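Local structure of TetR family transcriptional regulator (Mycobacterium smegmatis, 5XS9) at residues 8-16 and 50-58; 71-79 and 114-122. The protein probably binds operator DNA as a dimeric TetR-family repressor and controls the transcription of biotin genes. All blocks are in the same frame, centred on the assembly; numbering follows the deposited sequence.

Contact 1: 8-16 and 50-58; sequences VVAAATKIL and LLGAVADHI
The first helix of the DNA-binding domain of this TetR-family regulator, 5-19, packs against helix 47-58, which connects that domain to the rest of the chain. V9, A12, T13 and L16 meet L50, A53, V54, H57 and I58. The two short segments cross almost at a right angle (-86°), with their axes 9.5 Å apart at closest approach. The centre of the crossing is V54. Its side chain is a knob in the hole formed by V9, A12, T13 and L16. V54 CG2 touches A12 CB at 3.6 Å, while CG1 reaches along T13 toward L16. V9 and H57 lie side by side and point opposite ways: V9 CG1, anti to the backbone N (chi1 174°), comes to 3.5 Å from H57 CB. The other branch of V9, CG2, faces the methyl of A53.

The one polar link is between T13 and H57. H57 ND1 donates to T13 OG1 over 3.2 Å, a bond whose acceptor is tilted 30° out of the imidazole plane. T13 CG2 sits at the ring edge, in plane. T13 OG1 in turn donates to V9 O one turn back, at 2.9 Å, from above the carbonyl plane. V9 O also accepts from T13 N. The hydroxyl therefore has its own proton engaged within the helix and receives one from the histidine, which fixes its rotation.

At the ends of the contact, L50 CD1 meets A12 CB at 3.9 Å, and L16 CD2 meets I58 CD1 at 3.7 Å, the leucine and isoleucine lying roughly perpendicular. L29 and L33 of helix 26-33 lie against V8 and A11. Such a mainly apolar crossing of the first helix with the fourth, which follows the helix-turn-helix and links it to the C-terminal domain, is typical of TetR-family regulators.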
ATOM      1  N   VAL A   8      -0.988  22.660 -16.638  1.00 41.84           N
ATOM      2  CA  VAL A   8      -0.997  21.274 -17.065  1.00 45.01           C
ATOM      3  C   VAL A   8      -1.222  20.352 -15.842  1.00 45.75           C
ATOM      4  O   VAL A   8      -2.102  19.479 -15.860  1.00 44.35           O
ATOM      5  CB  VAL A   8       0.292  20.923 -17.816  1.00 46.41           C
ATOM      6  CG1 VAL A   8       0.353  19.435 -18.132  1.00 45.68           C
ATOM      7  CG2 VAL A   8       0.349  21.758 -19.113  1.00 52.67           C
ATOM      8  N   VAL A   9      -0.494  20.634 -14.762  1.00 44.75           N
ATOM      9  CA  VAL A   9      -0.547  19.799 -13.550  1.00 41.64           C
ATOM     10  C   VAL A   9      -1.900  19.879 -12.957  1.00 42.04           C
ATOM     11  O   VAL A   9      -2.486  18.874 -12.571  1.00 42.47           O
ATOM     12  CB  VAL A   9       0.538  20.202 -12.558  1.00 44.32           C
ATOM     13  CG1 VAL A   9       0.355  19.427 -11.250  1.00 44.79           C
ATOM     14  CG2 VAL A   9       1.902  19.891 -13.162  1.00 42.07           C
ATOM     15  N   ALA A  10      -2.453  21.091 -12.933  1.00 44.36           N
ATOM     16  CA  ALA A  10      -3.780  21.284 -12.438  1.00 41.48           C
ATOM     17  C   ALA A  10      -4.850  20.537 -13.265  1.00 46.67           C
ATOM     18  O   ALA A  10      -5.797  19.919 -12.709  1.00 44.46           O
ATOM     19  CB  ALA A  10      -4.107  22.800 -12.374  1.00 53.04           C
ATOM     20  N   ALA A  11      -4.740  20.613 -14.581  1.00 43.70           N
ATOM     21  CA  ALA A  11      -5.674  19.874 -15.434  1.00 48.07           C
ATOM     22  C   ALA A  11      -5.532  18.370 -15.150  1.00 41.42           C
ATOM     23  O   ALA A  11      -6.527  17.626 -15.080  1.00 42.76           O
ATOM     24  CB  ALA A  11      -5.401  20.157 -16.906  1.00 46.72           C
ATOM     25  N   ALA A  12      -4.292  17.935 -15.025  1.00 38.55           N
ATOM     26  CA  ALA A  12      -4.018  16.482 -14.792  1.00 42.11           C
ATOM     27  C   ALA A  12      -4.644  16.022 -13.467  1.00 40.33           C
ATOM     28  O   ALA A  12      -5.215  14.928 -13.385  1.00 36.80           O
ATOM     29  CB  ALA A  12      -2.529  16.252 -14.777  1.00 37.99           C
ATOM     30  N   THR A  13      -4.623  16.924 -12.466  1.00 39.70           N
ATOM     31  CA  THR A  13      -5.169  16.665 -11.135  1.00 44.45           C
ATOM     32  C   THR A  13      -6.685  16.589 -11.158  1.00 42.43           C
ATOM     33  O   THR A  13      -7.314  15.739 -10.504  1.00 38.14           O
ATOM     34  CB  THR A  13      -4.621  17.717 -10.103  1.00 40.86           C
ATOM     35  OG1 THR A  13      -3.210  17.543 -10.069  1.00 40.96           O
ATOM     36  CG2 THR A  13      -5.183  17.540  -8.740  1.00 43.78           C
ATOM     37  N   LYS A  14      -7.284  17.426 -11.969  1.00 43.33           N
ATOM     38  CA  LYS A  14      -8.735  17.368 -12.166  1.00 49.11           C
ATOM     39  C   LYS A  14      -9.208  16.067 -12.866  1.00 40.67           C
ATOM     40  O   LYS A  14     -10.218  15.493 -12.510  1.00 40.12           O
ATOM     41  CB  LYS A  14      -9.153  18.609 -12.980  1.00 59.49           C
ATOM     42  CG  LYS A  14     -10.651  18.820 -13.100  1.00 63.35           C
ATOM     43  CD  LYS A  14     -10.926  20.174 -13.747  1.00 70.13           C
ATOM     44  CE  LYS A  14     -12.234  20.182 -14.515  1.00 70.29           C
ATOM     45  NZ  LYS A  14     -13.337  19.606 -13.703  1.00 67.48           N
ATOM     46  N   ILE A  15      -8.450  15.576 -13.830  1.00 38.80           N
ATOM     47  CA  ILE A  15      -8.782  14.293 -14.445  1.00 41.44           C
ATOM     48  C   ILE A  15      -8.731  13.180 -13.368  1.00 42.61           C
ATOM     49  O   ILE A  15      -9.607  12.306 -13.283  1.00 45.10           O
ATOM     50  CB  ILE A  15      -7.817  13.979 -15.607  1.00 41.04           C
ATOM     51  CG1 ILE A  15      -8.080  14.956 -16.761  1.00 48.84           C
ATOM     52  CG2 ILE A  15      -7.986  12.555 -16.120  1.00 43.95           C
ATOM     53  CD1 ILE A  15      -6.951  15.081 -17.754  1.00 46.04           C
ATOM     54  N   LEU A  16      -7.679  13.215 -12.568  1.00 40.88           N
ATOM     55  CA  LEU A  16      -7.512  12.284 -11.472  1.00 37.61           C
ATOM     56  C   LEU A  16      -8.682  12.344 -10.553  1.00 36.59           C
ATOM     57  O   LEU A  16      -9.276  11.312 -10.274  1.00 39.25           O
ATOM     58  CB  LEU A  16      -6.202  12.558 -10.722  1.00 35.79           C
ATOM     59  CG  LEU A  16      -6.070  11.713  -9.440  1.00 38.20           C
ATOM     60  CD1 LEU A  16      -5.622  10.309  -9.775  1.00 40.67           C
ATOM     61  CD2 LEU A  16      -5.062  12.365  -8.544  1.00 41.81           C
ATOM     62  N   LEU A  50       4.814  12.679 -15.413  1.00 37.04           N
ATOM     63  CA  LEU A  50       3.575  13.433 -15.195  1.00 37.35           C
ATOM     64  C   LEU A  50       3.006  13.025 -13.837  1.00 36.59           C
ATOM     65  O   LEU A  50       2.587  13.847 -13.059  1.00 38.90           O
ATOM     66  CB  LEU A  50       2.533  13.128 -16.267  1.00 39.49           C
ATOM     67  CG  LEU A  50       1.096  13.629 -15.974  1.00 39.77           C
ATOM     68  CD1 LEU A  50       1.069  15.121 -15.831  1.00 46.48           C
ATOM     69  CD2 LEU A  50       0.076  13.151 -16.986  1.00 48.31           C
ATOM     70  N   LEU A  51       2.963  11.735 -13.564  1.00 36.65           N
ATOM     71  CA  LEU A  51       2.392  11.289 -12.273  1.00 38.99           C
ATOM     72  C   LEU A  51       3.171  11.843 -11.094  1.00 36.93           C
ATOM     73  O   LEU A  51       2.557  12.261 -10.104  1.00 35.97           O
ATOM     74  CB  LEU A  51       2.297   9.763 -12.222  1.00 39.02           C
ATOM     75  CG  LEU A  51       1.280   9.149 -13.192  1.00 44.49           C
ATOM     76  CD1 LEU A  51       1.483   7.617 -13.293  1.00 50.88           C
ATOM     77  CD2 LEU A  51      -0.126   9.465 -12.779  1.00 46.81           C
ATOM     78  N   GLY A  52       4.505  11.862 -11.199  1.00 36.29           N
ATOM     79  CA  GLY A  52       5.368  12.530 -10.195  1.00 38.91           C
ATOM     80  C   GLY A  52       5.013  14.007  -9.888  1.00 37.77           C
ATOM     81  O   GLY A  52       4.987  14.431  -8.721  1.00 37.11           O
ATOM     82  N   ALA A  53       4.740  14.790 -10.926  1.00 37.92           N
ATOM     83  CA  ALA A  53       4.364  16.180 -10.740  1.00 39.30           C
ATOM     84  C   ALA A  53       3.011  16.252 -10.117  1.00 33.84           C
ATOM     85  O   ALA A  53       2.738  17.096  -9.310  1.00 35.83           O
ATOM     86  CB  ALA A  53       4.330  16.898 -12.098  1.00 43.40           C
ATOM     87  N   VAL A  54       2.095  15.396 -10.539  1.00 34.70           N
ATOM     88  CA  VAL A  54       0.793  15.429  -9.947  1.00 37.86           C
ATOM     89  C   VAL A  54       0.915  14.997  -8.438  1.00 39.31           C
ATOM     90  O   VAL A  54       0.242  15.584  -7.536  1.00 37.83           O
ATOM     91  CB  VAL A  54      -0.185  14.498 -10.671  1.00 39.48           C
ATOM     92  CG1 VAL A  54      -1.422  14.305  -9.846  1.00 38.67           C
ATOM     93  CG2 VAL A  54      -0.551  15.024 -12.040  1.00 37.85           C
ATOM     94  N   ALA A  55       1.722  13.975  -8.171  1.00 37.85           N
ATOM     95  CA  ALA A  55       2.046  13.594  -6.729  1.00 41.09           C
ATOM     96  C   ALA A  55       2.548  14.818  -5.905  1.00 40.33           C
ATOM     97  O   ALA A  55       2.036  15.112  -4.808  1.00 39.05           O
ATOM     98  CB  ALA A  55       3.058  12.460  -6.684  1.00 41.06           C
ATOM     99  N   ASP A  56       3.502  15.580  -6.460  1.00 37.39           N
ATOM    100  CA  ASP A  56       4.025  16.761  -5.716  1.00 39.95           C
ATOM    101  C   ASP A  56       3.037  17.849  -5.539  1.00 39.73           C
ATOM    102  O   ASP A  56       3.035  18.515  -4.527  1.00 40.98           O
ATOM    103  CB  ASP A  56       5.321  17.253  -6.296  1.00 45.60           C
ATOM    104  CG  ASP A  56       6.411  16.239  -6.080  1.00 45.36           C
ATOM    105  OD1 ASP A  56       6.324  15.425  -5.115  1.00 44.83           O
ATOM    106  OD2 ASP A  56       7.352  16.211  -6.832  1.00 42.92           O
ATOM    107  N   HIS A  57       2.096  17.939  -6.454  1.00 39.34           N
ATOM    108  CA  HIS A  57       1.063  18.945  -6.374  1.00 40.11           C
ATOM    109  C   HIS A  57       0.069  18.576  -5.287  1.00 44.91           C
ATOM    110  O   HIS A  57      -0.326  19.428  -4.489  1.00 42.54           O
ATOM    111  CB  HIS A  57       0.360  19.059  -7.741  1.00 42.74           C
ATOM    112  CG  HIS A  57      -0.727  20.078  -7.772  1.00 42.38           C
ATOM    113  ND1 HIS A  57      -2.043  19.754  -7.999  1.00 51.88           N
ATOM    114  CD2 HIS A  57      -0.693  21.415  -7.620  1.00 44.33           C
ATOM    115  CE1 HIS A  57      -2.780  20.845  -7.949  1.00 49.79           C
ATOM    116  NE2 HIS A  57      -1.986  21.863  -7.707  1.00 51.76           N
ATOM    117  N   ILE A  58      -0.371  17.315  -5.300  1.00 38.93           N
ATOM    118  CA  ILE A  58      -1.224  16.682  -4.260  1.00 41.64           C
ATOM    119  C   ILE A  58      -0.604  16.849  -2.858  1.00 37.12           C
ATOM    120  O   ILE A  58      -1.303  17.008  -1.876  1.00 41.86           O
ATOM    121  CB  ILE A  58      -1.393  15.142  -4.597  1.00 45.70           C
ATOM    122  CG1 ILE A  58      -2.420  14.951  -5.694  1.00 56.76           C
ATOM    123  CG2 ILE A  58      -1.836  14.261  -3.458  1.00 52.18           C
ATOM    124  CD1 ILE A  58      -2.369  13.529  -6.247  1.00 59.46           C
TER

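Contact 2: 71-79 and 114-122; sequences WREQIHESC and QLGRAARAA
The indole of W71 lies with one face against the end of segment 114-122. A122 CB stands over the six-membered ring of W71, 3.4 Å from its centroid and 9° off the ring normal, in a CH-pi contact. W71 CG sits between the backbone N and the carbonyl carbon (chi1 67°), and this turns the ring to that methyl. The opposite face carries R72 CG, and I75 CD1 lies at the edge, in plane. W71 CB also touches A121 CB at 3.7 Å. The segments run antiparallel at 155°, with axes 8.9 Å apart. They join helices 71-87 and 106-122 in the all-helical C-terminal domain of the TetR fold. Small residues line the facing side of helix 106-122: A118 CB meets I75 CG1 at 3.6 Å. L115 lies nearly square to I75, and L115 CD2 reaches S78 CB at 4.0 Å. Beyond them the contact turns polar. A water bonds S78 OG at 2.7 Å, accepts from Q114 NE2 at 2.9 Å and donates to Q74 O. Q114 NE2 also hydrogen-bonds to T64 O, while Q74 NE2 is held by L69 O.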
ATOM      1  N   TRP A  71       9.718  15.087  19.235  1.00 35.14           N
ATOM      2  CA  TRP A  71       9.839  14.194  18.091  1.00 34.32           C
ATOM      3  C   TRP A  71       8.572  13.327  17.900  1.00 27.97           C
ATOM      4  O   TRP A  71       8.165  13.141  16.758  1.00 31.65           O
ATOM      5  CB  TRP A  71      11.120  13.330  18.128  1.00 34.10           C
ATOM      6  CG  TRP A  71      11.218  12.321  19.187  1.00 32.67           C
ATOM      7  CD1 TRP A  71      11.851  12.435  20.435  1.00 32.40           C
ATOM      8  CD2 TRP A  71      10.623  11.004  19.167  1.00 32.88           C
ATOM      9  NE1 TRP A  71      11.693  11.248  21.133  1.00 35.36           N
ATOM     10  CE2 TRP A  71      10.975  10.359  20.364  1.00 32.35           C
ATOM     11  CE3 TRP A  71       9.883  10.305  18.224  1.00 32.63           C
ATOM     12  CZ2 TRP A  71      10.596   9.049  20.652  1.00 33.44           C
ATOM     13  CZ3 TRP A  71       9.491   8.949  18.541  1.00 30.52           C
ATOM     14  CH2 TRP A  71       9.825   8.382  19.730  1.00 32.50           C
ATOM     15  N   ARG A  72       7.974  12.852  18.965  1.00 33.26           N
ATOM     16  CA  ARG A  72       6.739  12.064  18.856  1.00 37.93           C
ATOM     17  C   ARG A  72       5.641  12.784  18.088  1.00 42.50           C
ATOM     18  O   ARG A  72       4.995  12.228  17.171  1.00 36.07           O
ATOM     19  CB  ARG A  72       6.215  11.601  20.239  1.00 39.08           C
ATOM     20  CG  ARG A  72       7.127  10.603  20.937  1.00 37.42           C
ATOM     21  CD  ARG A  72       6.640  10.378  22.355  1.00 41.12           C
ATOM     22  NE  ARG A  72       7.355   9.321  23.067  1.00 39.87           N
ATOM     23  CZ  ARG A  72       8.568   9.456  23.629  1.00 42.60           C
ATOM     24  NH1 ARG A  72       9.268  10.583  23.544  1.00 41.59           N
ATOM     25  NH2 ARG A  72       9.120   8.426  24.241  1.00 44.46           N
ATOM     26  N   GLU A  73       5.474  14.050  18.438  1.00 40.86           N
ATOM     27  CA  GLU A  73       4.457  14.886  17.862  1.00 42.93           C
ATOM     28  C   GLU A  73       4.851  15.295  16.466  1.00 38.06           C
ATOM     29  O   GLU A  73       4.021  15.427  15.584  1.00 35.44           O
ATOM     30  CB  GLU A  73       4.183  16.125  18.779  1.00 47.60           C
ATOM     31  CG  GLU A  73       3.202  15.859  19.920  1.00 55.96           C
ATOM     32  CD  GLU A  73       3.629  14.834  20.992  1.00 75.53           C
ATOM     33  OE1 GLU A  73       2.887  13.797  21.190  1.00 78.44           O
ATOM     34  OE2 GLU A  73       4.692  15.053  21.644  1.00 74.84           O
ATOM     35  N   GLN A  74       6.122  15.434  16.180  1.00 34.09           N
ATOM     36  CA  GLN A  74       6.488  15.593  14.800  1.00 35.15           C
ATOM     37  C   GLN A  74       6.035  14.442  13.862  1.00 38.16           C
ATOM     38  O   GLN A  74       5.638  14.679  12.684  1.00 35.36           O
ATOM     39  CB  GLN A  74       8.018  15.677  14.629  1.00 43.66           C
ATOM     40  CG  GLN A  74       8.669  16.915  15.306  1.00 45.17           C
ATOM     41  CD  GLN A  74      10.177  16.865  15.297  1.00 45.62           C
ATOM     42  OE1 GLN A  74      10.809  16.380  14.368  1.00 42.20           O
ATOM     43  NE2 GLN A  74      10.769  17.387  16.375  1.00 50.38           N
ATOM     44  N   ILE A  75       6.209  13.211  14.337  1.00 32.61           N
ATOM     45  CA  ILE A  75       5.799  12.069  13.527  1.00 31.89           C
ATOM     46  C   ILE A  75       4.282  12.110  13.368  1.00 28.87           C
ATOM     47  O   ILE A  75       3.766  11.982  12.263  1.00 31.96           O
ATOM     48  CB  ILE A  75       6.219  10.780  14.178  1.00 29.85           C
ATOM     49  CG1 ILE A  75       7.757  10.664  14.001  1.00 32.55           C
ATOM     50  CG2 ILE A  75       5.476   9.620  13.501  1.00 30.63           C
ATOM     51  CD1 ILE A  75       8.312   9.630  14.830  1.00 34.46           C
ATOM     52  N   HIS A  76       3.589  12.313  14.467  1.00 34.05           N
ATOM     53  CA  HIS A  76       2.122  12.394  14.380  1.00 35.17           C
ATOM     54  C   HIS A  76       1.691  13.470  13.385  1.00 37.71           C
ATOM     55  O   HIS A  76       0.850  13.224  12.528  1.00 33.29           O
ATOM     56  CB  HIS A  76       1.450  12.543  15.781  1.00 33.82           C
ATOM     57  CG  HIS A  76       1.454  11.269  16.582  1.00 41.58           C
ATOM     58  ND1 HIS A  76       0.587  10.213  16.308  1.00 46.79           N
ATOM     59  CD2 HIS A  76       2.170  10.890  17.674  1.00 44.44           C
ATOM     60  CE1 HIS A  76       0.812   9.232  17.166  1.00 49.62           C
ATOM     61  NE2 HIS A  76       1.767   9.615  18.000  1.00 45.39           N
ATOM     62  N   GLU A  77       2.278  14.660  13.486  1.00 34.33           N
ATOM     63  CA  GLU A  77       1.826  15.817  12.713  1.00 38.98           C
ATOM     64  C   GLU A  77       2.111  15.607  11.267  1.00 37.81           C
ATOM     65  O   GLU A  77       1.225  15.758  10.391  1.00 36.07           O
ATOM     66  CB  GLU A  77       2.457  17.142  13.273  1.00 45.76           C
ATOM     67  CG  GLU A  77       1.842  18.412  12.766  1.00 57.67           C
ATOM     68  CD  GLU A  77       0.469  18.759  13.407  1.00 65.70           C
ATOM     69  OE1 GLU A  77       0.016  18.117  14.373  1.00 60.61           O
ATOM     70  OE2 GLU A  77      -0.159  19.726  12.935  1.00 70.87           O
ATOM     71  N   SER A  78       3.321  15.121  10.935  1.00 37.44           N
ATOM     72  CA  SER A  78       3.644  14.828   9.559  1.00 32.93           C
ATOM     73  C   SER A  78       2.799  13.762   8.889  1.00 35.54           C
ATOM     74  O   SER A  78       2.435  13.865   7.713  1.00 34.17           O
ATOM     75  CB  SER A  78       5.135  14.485   9.372  1.00 40.90           C
ATOM     76  OG  SER A  78       5.867  15.701   9.599  1.00 46.76           O
ATOM     77  N   CYS A  79       2.521  12.694   9.608  1.00 30.70           N
ATOM     78  CA  CYS A  79       1.791  11.582   9.023  1.00 28.58           C
ATOM     79  C   CYS A  79       0.320  11.961   8.845  1.00 30.52           C
ATOM     80  O   CYS A  79      -0.263  11.571   7.878  1.00 34.53           O
ATOM     81  CB  CYS A  79       1.909  10.385   9.989  1.00 29.24           C
ATOM     82  SG  CYS A  79       3.616   9.654   9.824  1.00 32.62           S
ATOM     83  N   GLN A 114      12.361  14.452   6.616  1.00 36.85           N
ATOM     84  CA  GLN A 114      11.870  15.048   7.826  1.00 35.58           C
ATOM     85  C   GLN A 114      11.556  14.027   8.933  1.00 37.87           C
ATOM     86  O   GLN A 114      11.876  14.237  10.078  1.00 39.34           O
ATOM     87  CB  GLN A 114      10.648  15.900   7.491  1.00 42.47           C
ATOM     88  CG  GLN A 114      10.171  16.759   8.592  1.00 45.35           C
ATOM     89  CD  GLN A 114       9.242  17.875   8.095  1.00 53.90           C
ATOM     90  OE1 GLN A 114       9.523  18.560   7.112  1.00 60.01           O
ATOM     91  NE2 GLN A 114       8.173  18.097   8.817  1.00 49.53           N
ATOM     92  N   LEU A 115      10.946  12.902   8.582  1.00 35.46           N
ATOM     93  CA  LEU A 115      10.710  11.860   9.544  1.00 34.95           C
ATOM     94  C   LEU A 115      12.026  11.244  10.124  1.00 39.19           C
ATOM     95  O   LEU A 115      12.058  10.850  11.273  1.00 33.97           O
ATOM     96  CB  LEU A 115       9.879  10.740   8.936  1.00 34.02           C
ATOM     97  CG  LEU A 115       8.417  11.084   8.616  1.00 32.71           C
ATOM     98  CD1 LEU A 115       7.889   9.955   7.761  1.00 35.59           C
ATOM     99  CD2 LEU A 115       7.601  11.359   9.867  1.00 34.74           C
ATOM    100  N   GLY A 116      13.061  11.133   9.302  1.00 39.20           N
ATOM    101  CA  GLY A 116      14.368  10.714   9.759  1.00 42.06           C
ATOM    102  C   GLY A 116      14.923  11.572  10.853  1.00 40.37           C
ATOM    103  O   GLY A 116      15.488  11.055  11.777  1.00 40.83           O
ATOM    104  N   ARG A 117      14.680  12.881  10.829  1.00 40.80           N
ATOM    105  CA  ARG A 117      15.065  13.715  11.979  1.00 41.79           C
ATOM    106  C   ARG A 117      14.372  13.400  13.319  1.00 42.46           C
ATOM    107  O   ARG A 117      14.969  13.473  14.402  1.00 33.71           O
ATOM    108  CB  ARG A 117      14.912  15.182  11.616  1.00 51.06           C
ATOM    109  CG  ARG A 117      15.901  15.568  10.478  1.00 64.66           C
ATOM    110  CD  ARG A 117      15.944  17.088  10.215  1.00 72.66           C
ATOM    111  NE  ARG A 117      14.973  17.468   9.176  1.00 79.44           N
ATOM    112  CZ  ARG A 117      15.234  17.593   7.869  1.00 90.30           C
ATOM    113  NH1 ARG A 117      16.475  17.416   7.397  1.00 95.99           N
ATOM    114  NH2 ARG A 117      14.240  17.901   7.014  1.00 79.74           N
ATOM    115  N   ALA A 118      13.109  12.972  13.254  1.00 35.69           N
ATOM    116  CA  ALA A 118      12.408  12.589  14.449  1.00 33.64           C
ATOM    117  C   ALA A 118      12.976  11.247  14.893  1.00 28.25           C
ATOM    118  O   ALA A 118      13.176  11.002  16.078  1.00 31.09           O
ATOM    119  CB  ALA A 118      10.884  12.469  14.140  1.00 33.69           C
ATOM    120  N   ALA A 119      13.234  10.354  13.960  1.00 30.16           N
ATOM    121  CA  ALA A 119      13.792   9.012  14.342  1.00 32.48           C
ATOM    122  C   ALA A 119      15.126   9.170  15.074  1.00 32.09           C
ATOM    123  O   ALA A 119      15.414   8.495  16.050  1.00 32.73           O
ATOM    124  CB  ALA A 119      13.954   8.125  13.133  1.00 31.65           C
ATOM    125  N   ARG A 120      15.908  10.126  14.636  1.00 33.03           N
ATOM    126  CA  ARG A 120      17.237  10.366  15.223  1.00 36.94           C
ATOM    127  C   ARG A 120      17.111  10.914  16.657  1.00 37.07           C
ATOM    128  O   ARG A 120      17.795  10.445  17.578  1.00 36.23           O
ATOM    129  CB  ARG A 120      18.021  11.256  14.221  1.00 40.48           C
ATOM    130  CG  ARG A 120      19.455  11.500  14.553  1.00 52.75           C
ATOM    131  CD  ARG A 120      20.063  12.613  13.683  1.00 58.69           C
ATOM    132  NE  ARG A 120      20.518  12.013  12.449  1.00 66.24           N
ATOM    133  CZ  ARG A 120      19.920  12.081  11.250  1.00 63.63           C
ATOM    134  NH1 ARG A 120      18.807  12.787  11.038  1.00 65.94           N
ATOM    135  NH2 ARG A 120      20.460  11.400  10.235  1.00 60.29           N
ATOM    136  N   ALA A 121      16.113  11.783  16.914  1.00 37.65           N
ATOM    137  CA  ALA A 121      15.848  12.220  18.271  1.00 35.53           C
ATOM    138  C   ALA A 121      15.405  11.091  19.172  1.00 33.06           C
ATOM    139  O   ALA A 121      15.627  11.081  20.387  1.00 33.58           O
ATOM    140  CB  ALA A 121      14.814  13.376  18.284  1.00 36.19           C
ATOM    141  N   ALA A 122      14.663  10.155  18.587  1.00 33.74           N
ATOM    142  CA  ALA A 122      14.190   9.012  19.323  1.00 32.05           C
ATOM    143  C   ALA A 122      15.319   8.047  19.713  1.00 34.68           C
ATOM    144  O   ALA A 122      15.169   7.206  20.636  1.00 33.57           O
ATOM    145  CB  ALA A 122      13.169   8.261  18.474  1.00 33.54           C
TER
HETATM  146  O   HOH W   1       7.969  16.401  11.113  1.00 46.96           O

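From the N terminus, helix 5-19 comes first, and helix 26-33 follows before helix 47-58 returns to it. Contact 1 thus closes a loop of 33 residues that contains the helix-turn-helix region, and fastens the connecting helix to the first helix. Helix 71-87 is next and opens contact 2. Helix 92-101 intervenes, and helix 106-122 then closes contact 2 across 34 residues in the C-terminal domain. The two loops are in series, neither nested nor crossed. The centres of contact 1 and contact 2 are about 28 Å apart. Helix 47-58 also ties the domains together: the D56 carboxylate is hydrogen-bonded to S105 OG and to the backbone N of V106 and V107, at the start of helix 106-122.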